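Local coordinates for mitogen activated protein kinase, putative (Leishmania donovani, PDB 4QNY), which probably transfers phosphate from ATP to protein substrates as a MAP kinase, and binds an ATP analogue and magnesium in its active-site cleft, at residues Leu90-Glu93 against Asp99-Tyr102; Ile207-Ile212 against Ile300-Ala305; Cys214-Leu219 against Arg289-Phe294; Asp272-Tyr277 against Glu283-Leu288. All blocks are in the same frame, centred on the assembly; numbering follows the deposited sequence. Where two conformers were deposited one is given.

Contact 1 of 4, residues Leu90-Glu93 against Asp99-Tyr102; sequences LTPE and DHFY
L90 and Y102 face each other as a hydrogen-bonded antiparallel pair and send their side chains to the same face of the sheet. The two side chains slant across one another and meet near their roots, CB of L90 lying 3.9 Å from CB of Y102, after which the phenol leads away to L11, V15 and a hydrogen bond with E14. Two backbone bonds close the pair: L90 N to Y102 O at 3.0 Å and, straighter at 168°, Y102 N to L90 O at 2.9 Å. T91 and F101 lie side by side and point the same way, with CG2 of the threonine 3.9 Å from CB of F101. With chi1 at 78°, the F101 ring swings off this pair and reaches I344 on helix 337-349. P92 carries the contact past the bonded pair: its CG and CD both rest on the carbonyl oxygen of H100, CD at 3.3 Å. The H100 imidazole is held by the residue before it, D99: ND1 gives OD2 a nearly linear bond (2.9 Å) in the ring plane. This is the loop end of the beta4-beta5 hairpin in the five-stranded antiparallel sheet of a protein kinase N-lobe.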
loop_
_atom_site.group_PDB
_atom_site.type_symbol
_atom_site.label_atom_id
_atom_site.label_comp_id
_atom_site.label_asym_id
_atom_site.label_seq_id
_atom_site.Cartn_x
_atom_site.Cartn_y
_atom_site.Cartn_z
ATOM N N LEU A 90 -21.886 -2.944 -2.036
ATOM C CA LEU A 90 -22.993 -3.894 -1.981
ATOM C C LEU A 90 -23.123 -4.530 -0.601
ATOM O O LEU A 90 -22.238 -5.258 -0.157
ATOM C CB LEU A 90 -22.814 -4.982 -3.040
ATOM C CG LEU A 90 -22.618 -4.499 -4.477
ATOM C CD1 LEU A 90 -22.503 -5.682 -5.426
ATOM C CD2 LEU A 90 -23.750 -3.575 -4.898
ATOM N N THR A 91 -24.239 -4.257 0.066
ATOM C CA THR A 91 -24.496 -4.783 1.401
ATOM C C THR A 91 -25.847 -5.493 1.467
ATOM O O THR A 91 -26.789 -5.095 0.785
ATOM C CB THR A 91 -24.464 -3.660 2.447
ATOM O OG1 THR A 91 -25.330 -2.604 2.022
ATOM C CG2 THR A 91 -23.052 -3.113 2.608
ATOM N N PRO A 92 -25.941 -6.554 2.284
ATOM C CA PRO A 92 -27.208 -7.273 2.472
ATOM C C PRO A 92 -28.265 -6.408 3.154
ATOM O O PRO A 92 -27.961 -5.729 4.136
ATOM C CB PRO A 92 -26.816 -8.457 3.364
ATOM C CG PRO A 92 -25.339 -8.599 3.192
ATOM C CD PRO A 92 -24.831 -7.208 2.994
ATOM N N GLU A 93 -29.490 -6.440 2.641
ATOM C CA GLU A 93 -30.576 -5.638 3.193
ATOM C C GLU A 93 -30.979 -6.115 4.586
ATOM O O GLU A 93 -31.400 -5.321 5.426
ATOM C CB GLU A 93 -31.787 -5.666 2.259
ATOM N N ASP A 99 -23.245 -10.941 6.960
ATOM C CA ASP A 99 -22.015 -11.579 7.403
ATOM C C ASP A 99 -20.953 -11.443 6.317
ATOM O O ASP A 99 -19.905 -12.085 6.369
ATOM C CB ASP A 99 -22.257 -13.050 7.749
ATOM C CG ASP A 99 -22.720 -13.865 6.557
ATOM O OD1 ASP A 99 -22.632 -15.108 6.617
ATOM O OD2 ASP A 99 -23.175 -13.264 5.559
ATOM N N HIS A 100 -21.248 -10.595 5.337
ATOM C CA HIS A 100 -20.360 -10.353 4.204
ATOM C C HIS A 100 -20.853 -9.150 3.409
ATOM O O HIS A 100 -22.013 -8.761 3.523
ATOM C CB HIS A 100 -20.293 -11.577 3.291
ATOM C CG HIS A 100 -21.494 -11.731 2.411
ATOM N ND1 HIS A 100 -22.688 -12.250 2.863
ATOM C CD2 HIS A 100 -21.689 -11.420 1.108
ATOM C CE1 HIS A 100 -23.565 -12.259 1.875
ATOM N NE2 HIS A 100 -22.983 -11.759 0.800
ATOM N N PHE A 101 -19.972 -8.569 2.598
ATOM C CA PHE A 101 -20.368 -7.510 1.673
ATOM C C PHE A 101 -19.290 -7.287 0.616
ATOM O O PHE A 101 -18.157 -7.747 0.766
ATOM C CB PHE A 101 -20.671 -6.208 2.426
ATOM C CG PHE A 101 -19.452 -5.444 2.850
ATOM C CD1 PHE A 101 -18.774 -5.781 4.008
ATOM C CD2 PHE A 101 -18.999 -4.368 2.103
ATOM C CE1 PHE A 101 -17.659 -5.073 4.405
ATOM C CE2 PHE A 101 -17.885 -3.658 2.494
ATOM C CZ PHE A 101 -17.214 -4.009 3.648
ATOM N N TYR A 102 -19.651 -6.584 -0.453
ATOM C CA TYR A 102 -18.754 -6.400 -1.590
ATOM C C TYR A 102 -18.327 -4.951 -1.797
ATOM O O TYR A 102 -19.133 -4.027 -1.689
ATOM C CB TYR A 102 -19.413 -6.920 -2.870
ATOM C CG TYR A 102 -19.382 -8.424 -3.009
ATOM C CD1 TYR A 102 -18.365 -9.053 -3.714
ATOM C CD2 TYR A 102 -20.368 -9.215 -2.433
ATOM C CE1 TYR A 102 -18.331 -10.427 -3.844
ATOM C CE2 TYR A 102 -20.342 -10.591 -2.559
ATOM C CZ TYR A 102 -19.321 -11.191 -3.265
ATOM O OH TYR A 102 -19.287 -12.559 -3.394
#

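Contact 2 of 4, residues Ile207-Ile212 against Ile300-Ala305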
loop_
_atom_site.group_PDB
_atom_site.type_symbol
_atom_site.label_atom_id
_atom_site.label_comp_id
_atom_site.label_asym_id
_atom_site.label_seq_id
_atom_site.Cartn_x
_atom_site.Cartn_y
_atom_site.Cartn_z
ATOM N N ILE A 207 7.148 6.800 6.388
ATOM C CA ILE A 207 7.148 5.348 6.256
ATOM C C ILE A 207 6.612 4.928 4.889
ATOM O O ILE A 207 6.913 3.838 4.406
ATOM C CB ILE A 207 6.316 4.662 7.366
ATOM C CG1 ILE A 207 4.830 4.996 7.222
ATOM C CG2 ILE A 207 6.835 5.053 8.743
ATOM C CD1 ILE A 207 3.925 4.125 8.067
ATOM N N ASP A 208 5.823 5.799 4.268
ATOM C CA ASP A 208 5.309 5.537 2.928
ATOM C C ASP A 208 6.386 5.808 1.886
ATOM O O ASP A 208 6.421 5.167 0.835
ATOM C CB ASP A 208 4.069 6.387 2.646
ATOM C CG ASP A 208 2.851 5.915 3.418
ATOM O OD1 ASP A 208 2.802 4.720 3.781
ATOM O OD2 ASP A 208 1.943 6.737 3.658
ATOM N N VAL A 209 7.265 6.761 2.186
ATOM C CA VAL A 209 8.380 7.085 1.303
ATOM C C VAL A 209 9.357 5.917 1.261
ATOM O O VAL A 209 9.916 5.596 0.211
ATOM C CB VAL A 209 9.112 8.366 1.758
ATOM C CG1 VAL A 209 10.295 8.664 0.847
ATOM C CG2 VAL A 209 8.150 9.544 1.788
ATOM N N TRP A 210 9.544 5.280 2.413
ATOM C CA TRP A 210 10.404 4.106 2.520
ATOM C C TRP A 210 9.899 2.986 1.619
ATOM O O TRP A 210 10.682 2.309 0.954
ATOM C CB TRP A 210 10.480 3.624 3.972
ATOM C CG TRP A 210 11.348 2.415 4.156
ATOM C CD1 TRP A 210 10.955 1.108 4.107
ATOM C CD2 TRP A 210 12.758 2.401 4.414
ATOM N NE1 TRP A 210 12.033 0.282 4.319
ATOM C CE2 TRP A 210 13.151 1.052 4.510
ATOM C CE3 TRP A 210 13.724 3.398 4.573
ATOM C CZ2 TRP A 210 14.469 0.674 4.758
ATOM C CZ3 TRP A 210 15.032 3.021 4.821
ATOM C CH2 TRP A 210 15.392 1.672 4.910
ATOM N N GLY A 211 8.582 2.804 1.601
ATOM C CA GLY A 211 7.956 1.797 0.764
ATOM C C GLY A 211 8.186 2.044 -0.714
ATOM O O GLY A 211 8.377 1.104 -1.482
ATOM N N ILE A 212 8.169 3.312 -1.112
ATOM C CA ILE A 212 8.421 3.688 -2.499
ATOM C C ILE A 212 9.875 3.409 -2.872
ATOM O O ILE A 212 10.168 2.966 -3.985
ATOM C CB ILE A 212 8.094 5.176 -2.748
ATOM C CG1 ILE A 212 6.606 5.434 -2.519
ATOM C CG2 ILE A 212 8.479 5.590 -4.160
ATOM C CD1 ILE A 212 5.698 4.666 -3.458
ATOM N N ILE A 300 14.159 11.726 2.401
ATOM C CA ILE A 300 13.506 12.631 1.465
ATOM C C ILE A 300 11.990 12.605 1.665
ATOM O O ILE A 300 11.410 11.566 1.982
ATOM C CB ILE A 300 13.868 12.279 -0.005
ATOM C CG1 ILE A 300 13.581 13.460 -0.936
ATOM C CG2 ILE A 300 13.151 11.017 -0.471
ATOM C CD1 ILE A 300 14.123 13.272 -2.337
ATOM N N THR A 301 11.356 13.764 1.517
ATOM C CA THR A 301 9.910 13.859 1.657
ATOM C C THR A 301 9.245 13.641 0.306
ATOM O O THR A 301 9.922 13.582 -0.720
ATOM C CB THR A 301 9.478 15.221 2.231
ATOM O OG1 THR A 301 9.859 16.266 1.328
ATOM C CG2 THR A 301 10.132 15.461 3.584
ATOM N N VAL A 302 7.922 13.519 0.308
ATOM C CA VAL A 302 7.177 13.301 -0.927
ATOM C C VAL A 302 7.307 14.500 -1.866
ATOM O O VAL A 302 7.534 14.335 -3.065
ATOM C CB VAL A 302 5.687 13.030 -0.645
ATOM C CG1 VAL A 302 4.915 12.900 -1.947
ATOM C CG2 VAL A 302 5.531 11.774 0.199
ATOM N N LEU A 303 7.174 15.700 -1.310
ATOM C CA LEU A 303 7.324 16.930 -2.084
ATOM C C LEU A 303 8.707 17.025 -2.719
ATOM O O LEU A 303 8.832 17.308 -3.910
ATOM C CB LEU A 303 7.069 18.154 -1.201
ATOM C CG LEU A 303 5.611 18.484 -0.885
ATOM C CD1 LEU A 303 5.524 19.440 0.295
ATOM C CD2 LEU A 303 4.926 19.078 -2.105
ATOM N N GLN A 304 9.741 16.785 -1.919
ATOM C CA GLN A 304 11.116 16.837 -2.405
ATOM C C GLN A 304 11.384 15.758 -3.452
ATOM O O GLN A 304 12.110 15.987 -4.419
ATOM C CB GLN A 304 12.097 16.689 -1.241
ATOM C CG GLN A 304 12.121 17.867 -0.282
ATOM C CD GLN A 304 12.930 17.573 0.968
ATOM O OE1 GLN A 304 13.191 16.414 1.291
ATOM N NE2 GLN A 304 13.329 18.622 1.679
ATOM N N ALA A 305 10.792 14.585 -3.255
ATOM C CA ALA A 305 10.969 13.474 -4.183
ATOM C C ALA A 305 10.331 13.780 -5.534
ATOM O O ALA A 305 10.855 13.397 -6.579
ATOM C CB ALA A 305 10.388 12.196 -3.598
#
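V209 carries the tight part of this contact, pushing both methyls of its side chain between I300 and V302. CG1 comes to 3.3 Å from the carbonyl oxygen of I300, while CG2 sits 3.8 Å from CG2 of V302. The valine has CG1 anti to its own nitrogen, and this rotation (chi1 178°) turns CG1 to I300 and CG2 to V302, though CG2 also lies close to the I300 oxygen; V209 and I300 cross at about a right angle, and CG1 also lies 3.9 Å from I300 CG2. The I300 oxygen, against which both V209 methyls lie, receives a hydrogen bond from Q206 NE2. In kinase terms the valine sits on helix alphaF, the central helix of the C-lobe, and its neighbour D208 is the aspartate of this helix that accepts bonds from the backbone nitrogens of H148 and R149, in the HRD motif of the catalytic loop. V302, the first residue of helix 302-306, also touches H142 of helix 124-143. Toward solvent the character changes. The CB of T301 points away from V209's helix, and its hydroxyl works on its own helix instead: Q304 N bonds to T301 OG1 at 3.3 Å, and T301 N returns a bond to Q304 OE1 at 3.2 Å, a capping box. Q304 and the neighbouring L303 are exposed and leave V209 untouched.

Contact 3 of 4, residues Cys214-Leu219 against Arg289-Phe294; sequences CILGEL and RHMLVF
No aromatic ring lies between C214 and L216 on one segment and L292 and M291 on the other, so there is neither a ring face nor a ring edge in the interface itself; the aromatic rings stand around it. Y191 and F226 touch C214, and W210, one turn earlier on the same helix, packs on L292. Within the contact L292 uses a single methyl, CD2, which sits 3.9 Å from the backbone N of C214 and 4.2 Å from its SG. The sulfur is brought to that side by a chi1 of -62°, which sets it anti to the carbonyl carbon. The helices joined are alphaF (206-219), the core helix of the kinase C-lobe, and the C-terminal end of alphaH (282-291), where L292 is the first residue to leave helical geometry. One step back, M291 reaches out with an extended chain, chi2 and chi3 both near 180°, and crosses L216 at about a right angle; its SD meets CD2 of the leucine at 4.0 Å. Methionine and leucine do not stop at each other: M291 also touches V209, I212 and L135, while L216 packs on I127 and I131 of helix 124-143, and all four residues of the contact are buried.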
loop_
_atom_site.group_PDB
_atom_site.type_symbol
_atom_site.label_atom_id
_atom_site.label_comp_id
_atom_site.label_asym_id
_atom_site.label_seq_id
_atom_site.Cartn_x
_atom_site.Cartn_y
_atom_site.Cartn_z
ATOM N N CYS A 214 11.771 1.055 -1.563
ATOM C CA CYS A 214 11.856 -0.390 -1.737
ATOM C C CYS A 214 11.341 -0.793 -3.112
ATOM O O CYS A 214 11.928 -1.637 -3.788
ATOM C CB CYS A 214 11.062 -1.113 -0.649
ATOM S SG CYS A 214 11.642 -0.820 1.033
ATOM N N ILE A 215 10.236 -0.178 -3.518
ATOM C CA ILE A 215 9.647 -0.429 -4.827
ATOM C C ILE A 215 10.574 0.062 -5.938
ATOM O O ILE A 215 10.751 -0.612 -6.954
ATOM C CB ILE A 215 8.266 0.246 -4.955
ATOM C CG1 ILE A 215 7.264 -0.423 -4.013
ATOM C CG2 ILE A 215 7.759 0.178 -6.386
ATOM C CD1 ILE A 215 5.933 0.289 -3.925
ATOM N N LEU A 216 11.172 1.233 -5.734
ATOM C CA LEU A 216 12.132 1.779 -6.689
ATOM C C LEU A 216 13.339 0.855 -6.834
ATOM O O LEU A 216 13.857 0.665 -7.934
ATOM C CB LEU A 216 12.584 3.177 -6.262
ATOM C CG LEU A 216 13.697 3.829 -7.088
ATOM C CD1 LEU A 216 13.301 3.925 -8.552
ATOM C CD2 LEU A 216 14.045 5.203 -6.538
ATOM N N GLY A 217 13.774 0.279 -5.718
ATOM C CA GLY A 217 14.904 -0.631 -5.717
ATOM C C GLY A 217 14.648 -1.875 -6.544
ATOM O O GLY A 217 15.562 -2.424 -7.161
ATOM N N GLU A 218 13.396 -2.318 -6.562
ATOM C CA GLU A 218 13.019 -3.503 -7.321
ATOM C C GLU A 218 12.779 -3.177 -8.792
ATOM O O GLU A 218 13.113 -3.970 -9.672
ATOM C CB GLU A 218 11.773 -4.152 -6.715
ATOM C CG GLU A 218 11.984 -4.701 -5.317
ATOM C CD GLU A 218 10.745 -5.369 -4.759
ATOM O OE1 GLU A 218 10.103 -6.144 -5.497
ATOM O OE2 GLU A 218 10.412 -5.117 -3.583
ATOM N N LEU A 219 12.197 -2.009 -9.051
ATOM C CA LEU A 219 11.945 -1.559 -10.418
ATOM C C LEU A 219 13.248 -1.361 -11.184
ATOM O O LEU A 219 13.309 -1.582 -12.394
ATOM C CB LEU A 219 11.135 -0.259 -10.415
ATOM C CG LEU A 219 9.661 -0.362 -10.015
ATOM C CD1 LEU A 219 9.065 1.020 -9.806
ATOM C CD2 LEU A 219 8.870 -1.136 -11.060
ATOM N N ARG A 289 18.773 6.283 -2.862
ATOM C CA ARG A 289 19.565 6.457 -1.650
ATOM C C ARG A 289 18.842 7.317 -0.619
ATOM O O ARG A 289 18.809 6.990 0.569
ATOM C CB ARG A 289 20.919 7.086 -1.989
ATOM C CG ARG A 289 21.714 7.551 -0.780
ATOM C CD ARG A 289 22.620 8.721 -1.137
ATOM N NE ARG A 289 21.853 9.882 -1.580
ATOM C CZ ARG A 289 21.368 10.813 -0.764
ATOM N NH1 ARG A 289 21.568 10.722 0.544
ATOM N NH2 ARG A 289 20.681 11.836 -1.255
ATOM N N HIS A 290 18.260 8.419 -1.083
ATOM C CA HIS A 290 17.617 9.376 -0.194
ATOM C C HIS A 290 16.269 8.860 0.314
ATOM O O HIS A 290 15.849 9.188 1.423
ATOM C CB HIS A 290 17.437 10.718 -0.906
ATOM C CG HIS A 290 17.419 11.896 0.018
ATOM N ND1 HIS A 290 17.537 13.193 -0.427
ATOM C CD2 HIS A 290 17.301 11.969 1.366
ATOM C CE1 HIS A 290 17.490 14.018 0.604
ATOM N NE2 HIS A 290 17.346 13.300 1.704
ATOM N N MET A 291 15.598 8.052 -0.502
ATOM C CA MET A 291 14.335 7.436 -0.101
ATOM C C MET A 291 14.552 6.382 0.977
ATOM O O MET A 291 13.655 6.098 1.770
ATOM C CB MET A 291 13.631 6.802 -1.303
ATOM C CG MET A 291 12.814 7.768 -2.143
ATOM S SD MET A 291 12.018 6.947 -3.538
ATOM C CE MET A 291 11.023 8.282 -4.196
ATOM N N LEU A 292 15.745 5.799 0.998
ATOM C CA LEU A 292 16.047 4.724 1.934
ATOM C C LEU A 292 17.037 5.167 3.004
ATOM O O LEU A 292 17.984 4.450 3.326
ATOM C CB LEU A 292 16.584 3.502 1.184
ATOM C CG LEU A 292 15.589 2.830 0.232
ATOM C CD1 LEU A 292 16.248 1.696 -0.540
ATOM C CD2 LEU A 292 14.375 2.322 0.996
ATOM N N VAL A 293 16.811 6.355 3.555
ATOM C CA VAL A 293 17.619 6.858 4.658
ATOM C C VAL A 293 17.044 6.366 5.981
ATOM O O VAL A 293 15.832 6.419 6.193
ATOM C CB VAL A 293 17.692 8.400 4.655
ATOM C CG1 VAL A 293 18.361 8.913 5.923
ATOM C CG2 VAL A 293 18.434 8.891 3.424
ATOM N N PHE A 294 17.920 5.877 6.855
ATOM C CA PHE A 294 17.531 5.330 8.154
ATOM C C PHE A 294 16.650 6.286 8.956
ATOM O O PHE A 294 15.499 5.972 9.267
ATOM C CB PHE A 294 18.783 4.969 8.958
ATOM C CG PHE A 294 18.493 4.462 10.342
ATOM C CD1 PHE A 294 18.139 3.140 10.551
ATOM C CD2 PHE A 294 18.592 5.307 11.437
ATOM C CE1 PHE A 294 17.877 2.672 11.825
ATOM C CE2 PHE A 294 18.331 4.847 12.712
ATOM C CZ PHE A 294 17.975 3.528 12.906
#

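Contact 4 of 4, residues Asp272-Tyr277 against Glu283-Leu288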
loop_
_atom_site.group_PDB
_atom_site.type_symbol
_atom_site.label_atom_id
_atom_site.label_comp_id
_atom_site.label_asym_id
_atom_site.label_seq_id
_atom_site.Cartn_x
_atom_site.Cartn_y
_atom_site.Cartn_z
ATOM N N ASP A 272 27.502 -0.144 -2.003
ATOM C CA ASP A 272 27.680 0.556 -3.267
ATOM C C ASP A 272 26.451 0.405 -4.157
ATOM O O ASP A 272 26.220 -0.661 -4.726
ATOM C CB ASP A 272 28.922 0.029 -3.988
ATOM C CG ASP A 272 29.499 1.030 -4.970
ATOM O OD1 ASP A 272 28.741 1.885 -5.472
ATOM O OD2 ASP A 272 30.716 0.959 -5.239
ATOM N N TRP A 273 25.666 1.473 -4.270
ATOM C CA TRP A 273 24.496 1.467 -5.141
ATOM C C TRP A 273 24.910 1.310 -6.598
ATOM O O TRP A 273 24.202 0.690 -7.391
ATOM C CB TRP A 273 23.675 2.748 -4.969
ATOM C CG TRP A 273 22.953 2.845 -3.659
ATOM C CD1 TRP A 273 23.138 3.788 -2.691
ATOM C CD2 TRP A 273 21.929 1.967 -3.172
ATOM N NE1 TRP A 273 22.292 3.554 -1.634
ATOM C CE2 TRP A 273 21.540 2.441 -1.904
ATOM C CE3 TRP A 273 21.304 0.826 -3.687
ATOM C CZ2 TRP A 273 20.555 1.814 -1.142
ATOM C CZ3 TRP A 273 20.327 0.205 -2.929
ATOM C CH2 TRP A 273 19.962 0.702 -1.670
ATOM N N ARG A 274 26.065 1.876 -6.938
ATOM C CA ARG A 274 26.591 1.808 -8.296
ATOM C C ARG A 274 26.887 0.368 -8.705
ATOM O O ARG A 274 26.712 -0.004 -9.865
ATOM C CB ARG A 274 27.855 2.661 -8.424
ATOM C CG ARG A 274 27.631 4.145 -8.169
ATOM C CD ARG A 274 28.913 4.948 -8.348
ATOM N NE ARG A 274 29.654 5.100 -7.098
ATOM C CZ ARG A 274 30.627 4.287 -6.695
ATOM N NH1 ARG A 274 31.241 4.510 -5.541
ATOM N NH2 ARG A 274 30.986 3.253 -7.443
ATOM N N GLN A 275 27.333 -0.438 -7.747
ATOM C CA GLN A 275 27.617 -1.844 -8.006
ATOM C C GLN A 275 26.338 -2.675 -7.984
ATOM O O GLN A 275 26.231 -3.683 -8.682
ATOM C CB GLN A 275 28.622 -2.389 -6.988
ATOM C CG GLN A 275 30.026 -1.826 -7.143
ATOM C CD GLN A 275 31.037 -2.524 -6.256
ATOM O OE1 GLN A 275 30.906 -2.531 -5.032
ATOM N NE2 GLN A 275 32.055 -3.115 -6.871
ATOM N N ARG A 276 25.369 -2.244 -7.184
ATOM C CA ARG A 276 24.080 -2.922 -7.112
ATOM C C ARG A 276 23.266 -2.690 -8.381
ATOM O O ARG A 276 22.470 -3.539 -8.781
ATOM C CB ARG A 276 23.290 -2.456 -5.887
ATOM C CG ARG A 276 23.834 -2.966 -4.565
ATOM C CD ARG A 276 22.932 -2.574 -3.406
ATOM N NE ARG A 276 23.267 -3.304 -2.186
ATOM C CZ ARG A 276 22.631 -4.395 -1.772
ATOM N NH1 ARG A 276 21.621 -4.884 -2.478
ATOM N NH2 ARG A 276 23.004 -4.996 -0.651
ATOM N N TYR A 277 23.469 -1.534 -9.006
ATOM C CA TYR A 277 22.780 -1.194 -10.247
ATOM C C TYR A 277 23.741 -0.534 -11.234
ATOM O O TYR A 277 23.810 0.691 -11.310
ATOM C CB TYR A 277 21.595 -0.267 -9.970
ATOM C CG TYR A 277 20.623 -0.788 -8.936
ATOM C CD1 TYR A 277 19.568 -1.614 -9.299
ATOM C CD2 TYR A 277 20.759 -0.448 -7.596
ATOM C CE1 TYR A 277 18.677 -2.091 -8.355
ATOM C CE2 TYR A 277 19.874 -0.920 -6.646
ATOM C CZ TYR A 277 18.834 -1.740 -7.030
ATOM O OH TYR A 277 17.951 -2.209 -6.085
ATOM N N GLU A 283 20.948 9.858 -11.205
ATOM C CA GLU A 283 19.751 10.497 -10.669
ATOM C C GLU A 283 18.848 9.475 -9.985
ATOM O O GLU A 283 18.259 9.753 -8.941
ATOM C CB GLU A 283 18.978 11.222 -11.775
ATOM C CG GLU A 283 19.652 12.481 -12.303
ATOM C CD GLU A 283 20.834 12.184 -13.206
ATOM O OE1 GLU A 283 20.771 11.194 -13.965
ATOM O OE2 GLU A 283 21.827 12.941 -13.154
ATOM N N ALA A 284 18.746 8.292 -10.582
ATOM C CA ALA A 284 17.922 7.223 -10.031
ATOM C C ALA A 284 18.510 6.690 -8.732
ATOM O O ALA A 284 17.784 6.391 -7.784
ATOM C CB ALA A 284 17.771 6.097 -11.041
ATOM N N LEU A 285 19.833 6.575 -8.695
ATOM C CA LEU A 285 20.515 6.005 -7.542
ATOM C C LEU A 285 20.568 6.980 -6.373
ATOM O O LEU A 285 20.700 6.568 -5.221
ATOM C CB LEU A 285 21.927 5.560 -7.927
ATOM C CG LEU A 285 21.978 4.373 -8.891
ATOM C CD1 LEU A 285 23.411 3.926 -9.131
ATOM C CD2 LEU A 285 21.128 3.224 -8.365
ATOM N N ASP A 286 20.463 8.271 -6.666
ATOM C CA ASP A 286 20.420 9.269 -5.604
ATOM C C ASP A 286 19.046 9.310 -4.952
ATOM O O ASP A 286 18.934 9.379 -3.728
ATOM C CB ASP A 286 20.781 10.653 -6.134
ATOM C CG ASP A 286 20.620 11.728 -5.081
ATOM O OD1 ASP A 286 21.425 11.746 -4.129
ATOM O OD2 ASP A 286 19.684 12.548 -5.197
ATOM N N LEU A 287 18.004 9.280 -5.779
ATOM C CA LEU A 287 16.634 9.260 -5.282
ATOM C C LEU A 287 16.395 8.007 -4.450
ATOM O O LEU A 287 15.731 8.051 -3.418
ATOM C CB LEU A 287 15.636 9.329 -6.439
ATOM C CG LEU A 287 14.157 9.347 -6.044
ATOM C CD1 LEU A 287 13.843 10.568 -5.193
ATOM C CD2 LEU A 287 13.267 9.304 -7.276
ATOM N N LEU A 288 16.952 6.892 -4.911
ATOM C CA LEU A 288 16.860 5.624 -4.197
ATOM C C LEU A 288 17.577 5.701 -2.852
ATOM O O LEU A 288 17.057 5.246 -1.833
ATOM C CB LEU A 288 17.447 4.494 -5.046
ATOM C CG LEU A 288 17.400 3.085 -4.455
ATOM C CD1 LEU A 288 15.966 2.676 -4.184
ATOM C CD2 LEU A 288 18.078 2.088 -5.382
#
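L285 reaches across to W273, R274 and Y277. CB points at the short helix 273-276, and a chi1 of -68° sends CG on in that direction, anti to the carbonyl carbon. Both atoms serve as the stem; the touching is done by the two methyls. CD1 settles on backbone, 3.8 Å from the carbonyl oxygen of W273 and 3.9 Å from CA of R274. CD2 turns to the tyrosine, where it lies 3.8 Å from CD2 of Y277 and close to its CB as well, approaching the ring obliquely. One turn along, a chi1 of -179° carries the L288 side chain out from the helix, CG anti to the nitrogen, and CD2 ends in the angle between two aromatic rings. It stands over one face of W273 in a CH-pi contact, 4.2 Å from the centroid of the six-membered ring and 28° off its normal, and lies 3.7 Å from CE2 of Y277. The helix bearing both leucines is alphaH of the kinase C-lobe; the short helix closes the stretch between alphaG and alphaH, the region that in MAP kinases holds the family insert. The phenol of Y277 passes beyond the leucines to bond with the carbonyl oxygen of G217 on alphaF, and W273 also touches V241 of helix 231-242. On the outer side, D272 is the N-cap of the short helix: OD1 takes a weak bond from R274 N, and OD2 makes a salt bridge of 3.2 Å with R274 NH2, OD1 also lying over the guanidinium face.

Overall arrangement
From the N terminus, contact 1 comes first and closes a hairpin loop in the N-lobe sheet; it ends before the others begin and lies across the chain's centre from them, about 36 Å from contact 2 between centres. The remaining three form a nest in the C-lobe. Contact 2 spans the longest loop, from helix 206-219 to helix 302-306; contact 3 lies within it, joining helix 206-219 to helix 282-291, and contact 4 is innermost, a short closure from helix 273-276 onto helix 282-291. Shared helices make them one packed unit: M291 of contact 3 meets I300 of contact 2, and L288 of contact 4 packs on L216 and G217.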